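Long-range contacts in xyloglucanase (Paenibacillus polymyxa, PDB 3ZQ9), which is an endo-acting glycoside hydrolase that cleaves xyloglucan and probably other beta-1,4-glucans, here represented by its family 44 catalytic part: residues A[46-51]-A[185-190]; A[285-290]-A[359-364]; A[10-15]-A[460-465]; A[42-47]-A[105-110]. The protein carries 2 engineered substitutions. All coordinates share one frame; numbering follows the deposited sequence.

Contact 1. Residues A[46-51]-A[185-190]; sequences GGNRMT and DNEPAL. With NOY ((2R,3S,4R,5R)-5-(hydroxymethyl)piperidine-2,3,4-triol), chain B; BGC (beta-D-glucopyranose), chain C.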
# COMPACT_ATOMS: atom_id res chain seq x y z
N GLY A 46 -1.65 9.48 4.53
CA GLY A 46 -0.21 9.25 4.78
C GLY A 46 0.58 10.02 3.77
O GLY A 46 -0.00 10.72 2.94
N GLY A 47 1.91 9.91 3.82
CA GLY A 47 2.73 10.57 2.82
C GLY A 47 3.36 11.84 3.39
O GLY A 47 3.19 12.16 4.58
N ASN A 48 4.08 12.56 2.53
CA ASN A 48 5.01 13.62 2.96
C ASN A 48 4.28 14.70 3.76
O ASN A 48 4.76 15.16 4.79
CB ASN A 48 5.68 14.27 1.74
CG ASN A 48 6.74 13.37 1.10
OD1 ASN A 48 7.15 12.38 1.69
ND2 ASN A 48 7.22 13.76 -0.08
N ARG A 49 3.11 15.09 3.29
CA ARG A 49 2.33 16.13 4.00
C ARG A 49 1.95 15.77 5.44
O ARG A 49 1.70 16.69 6.26
CB ARG A 49 1.06 16.46 3.20
CG ARG A 49 1.30 17.47 2.07
CD ARG A 49 1.34 18.85 2.62
NE ARG A 49 1.47 19.85 1.55
CZ ARG A 49 1.28 21.16 1.74
NH1 ARG A 49 0.96 21.63 2.95
NH2 ARG A 49 1.34 22.00 0.70
N MET A 50 1.92 14.48 5.78
CA MET A 50 1.43 14.11 7.11
C MET A 50 2.51 14.27 8.24
O MET A 50 2.15 14.35 9.42
CB MET A 50 0.80 12.70 7.10
CG MET A 50 -0.52 12.65 6.30
SD MET A 50 -1.76 13.74 7.03
CE MET A 50 -2.03 12.95 8.61
N THR A 51 3.78 14.38 7.85
CA THR A 51 4.88 14.46 8.85
C THR A 51 4.68 15.72 9.71
O THR A 51 4.80 15.67 10.97
CB THR A 51 6.26 14.55 8.12
OG1 THR A 51 6.52 13.25 7.56
CG2 THR A 51 7.39 14.94 9.12
N ASP A 185 4.64 8.22 11.44
CA ASP A 185 5.15 9.27 10.50
C ASP A 185 5.28 8.62 9.11
O ASP A 185 4.48 7.72 8.76
CB ASP A 185 6.46 9.89 11.05
CG ASP A 185 6.74 11.28 10.50
OD1 ASP A 185 7.12 11.38 9.32
OD2 ASP A 185 6.60 12.29 11.28
N ASN A 186 6.26 9.07 8.31
CA ASN A 186 6.35 8.72 6.88
C ASN A 186 7.80 8.89 6.44
O ASN A 186 8.38 9.97 6.63
CB ASN A 186 5.46 9.70 6.08
CG ASN A 186 5.51 9.43 4.58
OD1 ASN A 186 6.18 10.20 3.79
ND2 ASN A 186 4.86 8.40 4.16
N GLU A 187 8.41 7.83 5.91
CA GLU A 187 9.73 7.92 5.24
C GLU A 187 10.78 8.67 6.08
O GLU A 187 11.37 9.66 5.63
CB GLU A 187 9.60 8.53 3.83
CG GLU A 187 8.61 7.72 2.96
CD GLU A 187 8.54 8.16 1.48
OE1 GLU A 187 9.10 9.21 1.11
OE2 GLU A 187 7.93 7.37 0.66
N PRO A 188 11.09 8.13 7.26
CA PRO A 188 11.98 8.82 8.20
C PRO A 188 13.40 9.02 7.62
O PRO A 188 14.06 10.02 7.95
CB PRO A 188 11.98 7.88 9.44
CG PRO A 188 11.55 6.46 8.87
CD PRO A 188 10.49 6.91 7.86
N ALA A 189 13.89 8.07 6.83
CA ALA A 189 15.24 8.16 6.23
C ALA A 189 15.29 9.25 5.19
O ALA A 189 16.40 9.64 4.76
CB ALA A 189 15.68 6.77 5.59
N LEU A 190 14.11 9.77 4.80
CA LEU A 190 14.08 10.95 3.94
C LEU A 190 13.70 12.25 4.67
O LEU A 190 13.62 13.30 4.00
CB LEU A 190 13.17 10.77 2.68
CG LEU A 190 13.61 9.66 1.71
CD1 LEU A 190 12.62 9.61 0.53
CD2 LEU A 190 15.08 9.82 1.19
O4 NOY B . 4.23 11.98 -3.13
C4 NOY B . 5.24 11.26 -2.39
C3 NOY B . 4.68 10.78 -1.04
O3 NOY B . 4.26 11.88 -0.22
C2 NOY B . 5.79 10.00 -0.29
N NOY B . 6.30 8.86 -1.08
C7 NOY B . 6.73 9.22 -2.45
C5 NOY B . 5.61 9.98 -3.16
C6 NOY B . 5.95 10.27 -4.63
O2 NOY B . 5.32 9.55 0.98
O6 NOY B . 7.19 10.98 -4.73
C2 BGC C . 3.80 14.06 -4.27
C3 BGC C . 3.47 15.52 -4.01
C4 BGC C . 2.35 15.57 -2.96
C5 BGC C . 2.78 14.91 -1.64
C6 BGC C . 1.61 14.89 -0.65
C1 BGC C . 4.13 13.38 -2.93
O2 BGC C . 4.98 13.91 -5.03
O3 BGC C . 2.98 16.11 -5.24
O4 BGC C . 1.91 16.91 -2.78
O5 BGC C . 3.12 13.56 -1.98
O6 BGC C . 2.04 14.28 0.57
O HOH W 1 9.71 11.79 2.02
O HOH W 2 7.39 12.63 5.04
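Thr51 and Asp185 are joined by a direct hydrogen bond: Thr51 OG1 donates to Asp185 OD1 at 2.6 Å, arriving on the syn side of the carboxylate from 29° out of its plane. The hydroxyl faces Asp185 because OG1 lies anti to the carbonyl carbon (chi1 -72°). Asp185 OD1 also accepts on its anti side from the backbone N of Asn186, 2.7 Å away, and from Trp191 NE1, while OD2 takes Met112 N; both oxygens of this buried carboxylate are thus occupied. Asn186 CG rests 3.4 Å from Gly47 C. These loops leave the second and fourth strands of the (beta/alpha)8 barrel and wall the sugar site. One water donates to Thr51 OG1 at 2.7 Å and lies 3.3 Å from Asn186 O; another lies between the side-chain oxygens Asn48 OD1 and Glu187 OE1. The remaining bonds hold the bound rings. Asn48 N meets O3 of the piperidine inhibitor NOY at 2.8 Å, nearly straight at 166°, while Asp65 fixes the Asn48 amide. Arg49 N binds the glucose O6 at 3.0 Å. From the other side, the ring nitrogen of NOY donates to Glu187 OE2 at 2.8 Å, an oxygen also hydrogen-bonded to His284 ND1.

Contact 2. Residues A[285-290]-A[359-364]; sequences WYPEAM and YSYGGE. With NOY ((2R,3S,4R,5R)-5-(hydroxymethyl)piperidine-2,3,4-triol), chain B.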
# COMPACT_ATOMS: atom_id res chain seq x y z
N TRP A 285 7.17 0.89 -1.98
CA TRP A 285 7.91 0.15 -3.01
C TRP A 285 7.57 0.78 -4.36
O TRP A 285 6.52 0.51 -4.92
CB TRP A 285 7.48 -1.32 -2.98
CG TRP A 285 8.11 -2.19 -4.06
CD1 TRP A 285 7.51 -2.67 -5.20
CD2 TRP A 285 9.46 -2.67 -4.09
NE1 TRP A 285 8.39 -3.42 -5.93
CE2 TRP A 285 9.59 -3.46 -5.27
CE3 TRP A 285 10.56 -2.56 -3.22
CZ2 TRP A 285 10.78 -4.12 -5.60
CZ3 TRP A 285 11.78 -3.21 -3.58
CH2 TRP A 285 11.86 -3.97 -4.76
N TYR A 286 8.51 1.56 -4.89
CA TYR A 286 8.36 2.08 -6.22
C TYR A 286 9.43 1.40 -7.05
O TYR A 286 10.62 1.58 -6.79
CB TYR A 286 8.58 3.58 -6.23
CG TYR A 286 7.46 4.32 -5.54
CD1 TYR A 286 6.26 4.55 -6.22
CD2 TYR A 286 7.60 4.80 -4.24
CE1 TYR A 286 5.22 5.26 -5.62
CE2 TYR A 286 6.54 5.48 -3.60
CZ TYR A 286 5.37 5.74 -4.32
OH TYR A 286 4.34 6.45 -3.74
N PRO A 287 9.01 0.55 -7.99
CA PRO A 287 9.99 -0.24 -8.77
C PRO A 287 11.10 0.67 -9.35
O PRO A 287 10.82 1.77 -9.85
CB PRO A 287 9.14 -0.77 -9.90
CG PRO A 287 7.81 -1.09 -9.22
CD PRO A 287 7.62 0.13 -8.26
N GLU A 288 12.34 0.19 -9.28
CA GLU A 288 13.48 0.82 -10.00
C GLU A 288 13.67 0.15 -11.36
O GLU A 288 14.52 0.58 -12.14
CB GLU A 288 14.76 0.63 -9.15
CG GLU A 288 14.74 1.45 -7.86
CD GLU A 288 15.21 2.87 -8.06
OE1 GLU A 288 15.37 3.35 -9.20
OE2 GLU A 288 15.42 3.53 -7.03
N ALA A 289 12.85 -0.85 -11.65
CA ALA A 289 12.87 -1.58 -12.94
C ALA A 289 12.88 -0.62 -14.10
O ALA A 289 12.07 0.31 -14.14
CB ALA A 289 11.66 -2.51 -13.03
N MET A 290 13.80 -0.87 -15.04
CA MET A 290 14.02 -0.04 -16.22
C MET A 290 13.67 -0.80 -17.50
O MET A 290 13.85 -2.01 -17.56
CB MET A 290 15.49 0.33 -16.31
CG MET A 290 16.05 0.96 -15.05
SD MET A 290 15.81 2.73 -15.05
CE MET A 290 16.59 3.18 -16.60
N TYR A 359 2.86 2.29 -3.47
CA TYR A 359 3.54 1.67 -4.62
C TYR A 359 2.84 2.13 -5.87
O TYR A 359 1.69 2.59 -5.82
CB TYR A 359 3.50 0.12 -4.53
CG TYR A 359 2.14 -0.51 -4.73
CD1 TYR A 359 1.19 -0.59 -3.66
CD2 TYR A 359 1.81 -1.09 -5.94
CE1 TYR A 359 -0.05 -1.22 -3.86
CE2 TYR A 359 0.57 -1.71 -6.17
CZ TYR A 359 -0.34 -1.78 -5.12
OH TYR A 359 -1.54 -2.42 -5.35
N SER A 360 3.52 2.00 -7.00
CA SER A 360 2.95 2.27 -8.31
C SER A 360 3.88 1.67 -9.29
O SER A 360 5.12 1.66 -9.07
CB SER A 360 2.91 3.78 -8.58
OG SER A 360 2.57 3.99 -9.96
N TYR A 361 3.31 1.16 -10.38
CA TYR A 361 4.11 0.58 -11.46
C TYR A 361 4.08 1.54 -12.66
O TYR A 361 4.59 1.20 -13.73
CB TYR A 361 3.55 -0.82 -11.86
CG TYR A 361 4.10 -1.82 -10.86
CD1 TYR A 361 3.63 -1.80 -9.52
CD2 TYR A 361 5.12 -2.71 -11.21
CE1 TYR A 361 4.19 -2.66 -8.56
CE2 TYR A 361 5.71 -3.59 -10.25
CZ TYR A 361 5.24 -3.54 -8.93
OH TYR A 361 5.81 -4.35 -7.95
N GLY A 362 3.52 2.74 -12.47
CA GLY A 362 3.52 3.74 -13.57
C GLY A 362 2.58 3.34 -14.72
O GLY A 362 1.75 2.43 -14.58
N GLY A 363 2.72 4.01 -15.87
CA GLY A 363 1.81 3.74 -17.01
C GLY A 363 0.33 3.84 -16.60
O GLY A 363 -0.50 3.00 -17.02
N GLU A 364 0.01 4.88 -15.82
CA GLU A 364 -1.31 5.03 -15.19
C GLU A 364 -2.47 5.06 -16.20
O GLU A 364 -3.58 4.68 -15.88
CB GLU A 364 -1.36 6.36 -14.42
CG GLU A 364 -0.36 6.34 -13.27
CD GLU A 364 1.09 6.77 -13.64
OE1 GLU A 364 1.43 7.02 -14.84
OE2 GLU A 364 1.91 6.87 -12.70
O4 NOY B . 4.23 11.98 -3.13
C4 NOY B . 5.24 11.26 -2.39
C3 NOY B . 4.68 10.78 -1.04
O3 NOY B . 4.26 11.88 -0.22
C2 NOY B . 5.79 10.00 -0.29
N NOY B . 6.30 8.86 -1.08
C7 NOY B . 6.73 9.22 -2.45
C5 NOY B . 5.61 9.98 -3.16
C6 NOY B . 5.95 10.27 -4.63
O2 NOY B . 5.32 9.55 0.98
O6 NOY B . 7.19 10.98 -4.73
O HOH W 3 8.33 -5.18 -8.61
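Beside the sugar site, where the sixth and seventh strands of the (beta/alpha)8 barrel run out into loops, Tyr286 and Pro287 pack on residues 359-361. Pro287 CG sits over one face of the Tyr361 ring, 3.6 Å from its centroid and 19° off the normal, a CH-pi contact. Tyr361 leaves its backbone pointing away from residues 285-290, but its CG beside the backbone N (chi1 -81°) brings the ring back beneath the proline. Tyr361 OH lies at the edge of the Trp285 indole, near its plane, and a water bridges the two, 3.2 Å from Trp285 NE1 and 2.7 Å from Tyr361 OH. Tyr286 lays one ring face over Tyr359 CA, 4.1 Å below the ring plane. Its OH is hydrogen-bonded to Glu358 OE1 and stands 3.8 Å from C5 of the inhibitor NOY. A phenylalanine in place of Tyr286 would probably leave Glu358 OE1 without this hydroxyl partner. Ser360 OG accepts from Gly362 N at 3.0 Å, an ST turn. Trp285 O and Ser360 O are buried without polar partners, Pro287 CD standing 3.0 Å from Ser360 O; the two loops are therefore held mainly by ring and carbon contacts and a water.

Contact 3. Residues A[10-15]-A[460-465]; sequences ITIKVD and FDAQFD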
# COMPACT_ATOMS: atom_id res chain seq x y z
N ILE A 10 -1.28 -21.94 -24.27
CA ILE A 10 -0.69 -21.95 -22.93
C ILE A 10 -1.57 -22.88 -22.09
O ILE A 10 -2.78 -22.89 -22.27
CB ILE A 10 -0.66 -20.51 -22.36
CG1 ILE A 10 0.39 -19.68 -23.11
CG2 ILE A 10 -0.44 -20.49 -20.84
CD1 ILE A 10 0.62 -18.25 -22.56
N THR A 11 -0.99 -23.64 -21.18
CA THR A 11 -1.85 -24.46 -20.34
C THR A 11 -1.86 -23.90 -18.93
O THR A 11 -0.84 -23.49 -18.42
CB THR A 11 -1.46 -25.94 -20.28
OG1 THR A 11 -0.05 -26.06 -20.06
CG2 THR A 11 -1.88 -26.65 -21.57
N ILE A 12 -3.06 -23.87 -18.34
CA ILE A 12 -3.24 -23.31 -17.00
C ILE A 12 -3.94 -24.35 -16.16
O ILE A 12 -4.98 -24.87 -16.56
CB ILE A 12 -4.06 -22.03 -17.09
CG1 ILE A 12 -3.23 -20.89 -17.77
CG2 ILE A 12 -4.56 -21.60 -15.68
CD1 ILE A 12 -4.00 -19.53 -17.87
N LYS A 13 -3.36 -24.66 -15.00
CA LYS A 13 -3.93 -25.68 -14.13
C LYS A 13 -4.39 -24.98 -12.85
O LYS A 13 -3.59 -24.29 -12.21
CB LYS A 13 -2.90 -26.77 -13.82
CG LYS A 13 -2.22 -27.31 -15.09
CD LYS A 13 -1.37 -28.56 -14.87
CE LYS A 13 0.05 -28.26 -14.37
NZ LYS A 13 0.81 -29.55 -14.10
N VAL A 14 -5.67 -25.13 -12.54
CA VAL A 14 -6.29 -24.51 -11.33
C VAL A 14 -6.81 -25.63 -10.44
O VAL A 14 -7.60 -26.51 -10.91
CB VAL A 14 -7.42 -23.54 -11.70
CG1 VAL A 14 -8.10 -22.97 -10.41
CG2 VAL A 14 -6.85 -22.38 -12.57
N ASP A 15 -6.38 -25.64 -9.18
CA ASP A 15 -6.83 -26.70 -8.27
C ASP A 15 -7.41 -26.01 -7.02
O ASP A 15 -6.65 -25.45 -6.23
CB ASP A 15 -5.61 -27.55 -7.92
CG ASP A 15 -5.95 -28.72 -7.01
OD1 ASP A 15 -7.06 -28.76 -6.41
OD2 ASP A 15 -5.13 -29.65 -6.97
N PHE A 460 -2.82 -15.72 -27.27
CA PHE A 460 -2.68 -17.16 -27.02
C PHE A 460 -4.02 -17.80 -26.70
O PHE A 460 -4.94 -17.14 -26.23
CB PHE A 460 -1.66 -17.48 -25.92
CG PHE A 460 -1.90 -16.80 -24.59
CD1 PHE A 460 -2.93 -17.20 -23.73
CD2 PHE A 460 -1.03 -15.80 -24.16
CE1 PHE A 460 -3.13 -16.59 -22.48
CE2 PHE A 460 -1.19 -15.20 -22.91
CZ PHE A 460 -2.23 -15.58 -22.08
N ASP A 461 -4.12 -19.11 -26.93
CA ASP A 461 -5.31 -19.84 -26.49
C ASP A 461 -4.96 -20.44 -25.13
O ASP A 461 -3.98 -21.16 -25.02
CB ASP A 461 -5.69 -20.97 -27.47
CG ASP A 461 -6.30 -20.44 -28.77
OD1 ASP A 461 -6.72 -19.26 -28.84
OD2 ASP A 461 -6.34 -21.22 -29.75
N ALA A 462 -5.72 -20.09 -24.10
CA ALA A 462 -5.42 -20.57 -22.75
C ALA A 462 -6.29 -21.80 -22.56
O ALA A 462 -7.52 -21.69 -22.64
CB ALA A 462 -5.78 -19.48 -21.69
N GLN A 463 -5.67 -22.95 -22.32
CA GLN A 463 -6.38 -24.18 -22.07
C GLN A 463 -6.40 -24.38 -20.56
O GLN A 463 -5.35 -24.59 -19.95
CB GLN A 463 -5.59 -25.30 -22.77
CG GLN A 463 -6.14 -26.68 -22.62
CD GLN A 463 -5.15 -27.68 -23.17
OE1 GLN A 463 -4.83 -27.65 -24.35
NE2 GLN A 463 -4.59 -28.52 -22.29
N PHE A 464 -7.58 -24.29 -19.96
CA PHE A 464 -7.70 -24.36 -18.52
C PHE A 464 -8.08 -25.76 -18.11
O PHE A 464 -8.99 -26.32 -18.69
CB PHE A 464 -8.79 -23.43 -18.01
CG PHE A 464 -8.46 -21.96 -18.15
CD1 PHE A 464 -8.74 -21.30 -19.34
CD2 PHE A 464 -7.88 -21.26 -17.09
CE1 PHE A 464 -8.46 -19.92 -19.48
CE2 PHE A 464 -7.59 -19.88 -17.22
CZ PHE A 464 -7.88 -19.22 -18.41
N ASP A 465 -7.37 -26.31 -17.13
CA ASP A 465 -7.75 -27.60 -16.57
C ASP A 465 -8.05 -27.36 -15.11
O ASP A 465 -7.20 -26.90 -14.37
CB ASP A 465 -6.64 -28.64 -16.74
CG ASP A 465 -6.95 -29.93 -15.99
OD1 ASP A 465 -7.74 -30.76 -16.49
OD2 ASP A 465 -6.39 -30.11 -14.89
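Ile10 and Ile12 each grip strand 460-467 twice, through N-H and C=O, in the pattern of parallel strands. Ile10 N donates to Asp461 O at 2.9 Å, and Ile10 O accepts from Gln463 N at 2.9 Å in a bond only 3° from straight. Two residues on the pattern repeats: Ile12 N meets Gln463 O, and Asp465 N meets Ile12 O at 2.8 Å. Val14 N continues the ladder on Asp465 O at 3.0 Å, and the backbone of Val14 bonds next to Ser467. The alternate residues Thr11, Lys13 and Asp15 spend their backbone groups on the other neighbour, strand 421-427 and Ser428. Asp461 OD1 is hydrogen-bonded to Thr504 OG1 of strand 500-505. The face carrying Ile10, Ile12, Ala462 and Phe464 is apolar. Ile12 and Phe464 point the same way side by side, with Ile12 CG2 3.6 Å from Phe464 CD2, and the Phe464 ring also stacks with Phe501. In the conformer described, Ile10 CD1 stands over a face of the Phe460 ring, 3.5 Å from its centroid; Phe460 CG lies between its backbone N and carbonyl carbon (chi1 55°), which brings the ring under that methyl. Val435 of strand 433-439 and Val451 of strand 446-453 touch Ile12. The polar part of the pairing is thus all backbone, five bonds, while the side chains add apolar contacts on the inward face, tying a strand near the N-terminus into the C-terminal sandwich.

Contact 4. Residues A[42-47]-A[105-110]; sequences ARRLGG and YSLVTL. With NOY ((2R,3S,4R,5R)-5-(hydroxymethyl)piperidine-2,3,4-triol), chain B.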
# COMPACT_ATOMS: atom_id res chain seq x y z
N ALA A 42 -9.51 -0.53 1.85
CA ALA A 42 -8.55 0.16 2.75
C ALA A 42 -8.16 1.50 2.19
O ALA A 42 -7.96 1.66 1.00
CB ALA A 42 -7.30 -0.71 3.00
N ARG A 43 -8.05 2.49 3.08
CA ARG A 43 -7.64 3.83 2.68
C ARG A 43 -6.60 4.31 3.64
O ARG A 43 -6.69 4.03 4.86
CB ARG A 43 -8.86 4.77 2.70
CG ARG A 43 -9.87 4.41 1.58
CD ARG A 43 -11.14 5.26 1.70
NE ARG A 43 -10.98 6.68 1.30
CZ ARG A 43 -11.14 7.72 2.12
NH1 ARG A 43 -11.35 7.54 3.43
NH2 ARG A 43 -11.06 8.96 1.66
N ARG A 44 -5.62 5.06 3.13
CA ARG A 44 -4.55 5.59 3.96
C ARG A 44 -4.49 7.11 3.88
O ARG A 44 -4.58 7.69 2.76
CB ARG A 44 -3.18 5.03 3.49
CG ARG A 44 -1.94 5.75 4.08
CD ARG A 44 -0.70 4.92 3.68
NE ARG A 44 0.59 5.38 4.25
CZ ARG A 44 1.45 6.17 3.62
NH1 ARG A 44 1.12 6.71 2.43
NH2 ARG A 44 2.66 6.47 4.20
N LEU A 45 -4.29 7.74 5.04
CA LEU A 45 -4.02 9.17 5.10
C LEU A 45 -2.54 9.27 5.51
O LEU A 45 -2.20 9.12 6.70
CB LEU A 45 -4.98 9.89 6.09
CG LEU A 45 -4.76 11.41 6.25
CD1 LEU A 45 -5.05 12.15 4.94
CD2 LEU A 45 -5.61 11.99 7.39
N GLY A 46 -1.65 9.48 4.53
CA GLY A 46 -0.21 9.25 4.78
C GLY A 46 0.58 10.02 3.77
O GLY A 46 -0.00 10.72 2.94
N GLY A 47 1.91 9.91 3.82
CA GLY A 47 2.73 10.57 2.82
C GLY A 47 3.36 11.84 3.39
O GLY A 47 3.19 12.16 4.58
N TYR A 105 -11.07 0.19 5.90
CA TYR A 105 -10.13 0.43 7.01
C TYR A 105 -9.56 1.85 6.85
O TYR A 105 -9.38 2.31 5.72
CB TYR A 105 -8.99 -0.59 6.80
CG TYR A 105 -7.92 -0.68 7.86
CD1 TYR A 105 -6.96 0.31 8.01
CD2 TYR A 105 -7.87 -1.79 8.70
CE1 TYR A 105 -5.94 0.20 8.99
CE2 TYR A 105 -6.87 -1.93 9.69
CZ TYR A 105 -5.92 -0.91 9.82
OH TYR A 105 -4.93 -1.03 10.78
N SER A 106 -9.25 2.55 7.96
CA SER A 106 -8.51 3.84 7.90
C SER A 106 -7.18 3.66 8.57
O SER A 106 -7.14 3.26 9.75
CB SER A 106 -9.24 4.95 8.67
OG SER A 106 -10.42 5.32 7.96
N LEU A 107 -6.11 4.00 7.86
CA LEU A 107 -4.77 4.05 8.41
C LEU A 107 -4.42 5.53 8.45
O LEU A 107 -4.38 6.19 7.40
CB LEU A 107 -3.78 3.35 7.46
CG LEU A 107 -2.30 3.53 7.75
CD1 LEU A 107 -1.94 3.13 9.22
CD2 LEU A 107 -1.50 2.70 6.77
N VAL A 108 -4.21 6.06 9.64
CA VAL A 108 -3.93 7.48 9.86
C VAL A 108 -2.47 7.71 10.32
O VAL A 108 -1.99 7.03 11.26
CB VAL A 108 -4.88 8.02 10.95
CG1 VAL A 108 -4.56 9.47 11.31
CG2 VAL A 108 -6.36 7.88 10.49
N THR A 109 -1.80 8.70 9.78
CA THR A 109 -0.41 8.97 10.14
C THR A 109 -0.32 9.93 11.32
O THR A 109 -1.15 10.88 11.44
CB THR A 109 0.30 9.58 8.93
OG1 THR A 109 0.29 8.62 7.87
CG2 THR A 109 1.79 9.92 9.25
N LEU A 110 0.65 9.64 12.20
CA LEU A 110 0.94 10.46 13.40
C LEU A 110 2.34 11.04 13.23
O LEU A 110 3.18 10.45 12.52
CB LEU A 110 0.85 9.62 14.69
CG LEU A 110 -0.48 8.88 14.92
CD1 LEU A 110 -0.40 8.08 16.19
CD2 LEU A 110 -1.62 9.94 15.06
O4 NOY B . 4.23 11.98 -3.13
C4 NOY B . 5.24 11.26 -2.39
C3 NOY B . 4.68 10.78 -1.04
O3 NOY B . 4.26 11.88 -0.22
C2 NOY B . 5.79 10.00 -0.29
N NOY B . 6.30 8.86 -1.08
C7 NOY B . 6.73 9.22 -2.45
C5 NOY B . 5.61 9.98 -3.16
C6 NOY B . 5.95 10.27 -4.63
O2 NOY B . 5.32 9.55 0.98
O6 NOY B . 7.19 10.98 -4.73
O HOH W 4 2.49 7.30 6.91
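Arg44 and Leu107 both turn CG anti to the backbone N (chi1 167° and 169°), which sends them side by side into the barrel, CD of Arg44 3.9 Å from CD2 of Leu107. Thr109 sets OG1 anti to its carbonyl carbon (chi1 -63°), aiming the hydroxyl at Leu45 O, to which it donates at 2.8 Å in the carbonyl plane, on a lone pair. Thr109 N adds a weak bond to the same oxygen. The hydroxyl also accepts from a water at 2.7 Å, which Arg44 NH2 reaches weakly. A valine in place of Thr109 would probably leave Leu45 O to the weak backbone bond and the water without its acceptor. The Arg44 guanidinium lies over Gly46, whose CA is 3.6 Å from its plane, so no side chain would fit at Gly46; NH1 pairs with Glu358 and Asn31. The backbone ladder is parallel: Arg43 N to Tyr105 O at 3.0 Å, Leu107 N to Arg43 O at 3.1 Å, Leu45 N to Leu107 O at 2.8 Å. Strands 42-45 and 105-110 form a beta-alpha-beta crossover through helix 90-102, which packs on Arg43, Leu45 and Ser106; strands 29-30 and 181-184 flank the pair in the barrel sheet.

Contacts 1, 2 and 4 all belong to the (beta/alpha)8 barrel and all touch the inhibitor NOY, whereas contact 3 lies in the C-terminal beta-sandwich, its centre 44 Å from that of contact 1. Contacts 1 and 4 overlap at Gly46 and Gly47, where strand 42-45 leads into helix 48-51, and have centres 12 Å apart. Contact 2, from strands six and seven, comes later in the chain, its centre 19 Å from that of contact 1, so the inhibitor is approached from different sectors of the barrel. All three are nested within the loop closed by contact 3, which joins the N-terminal strand to the C-terminal part of the chain outside the barrel.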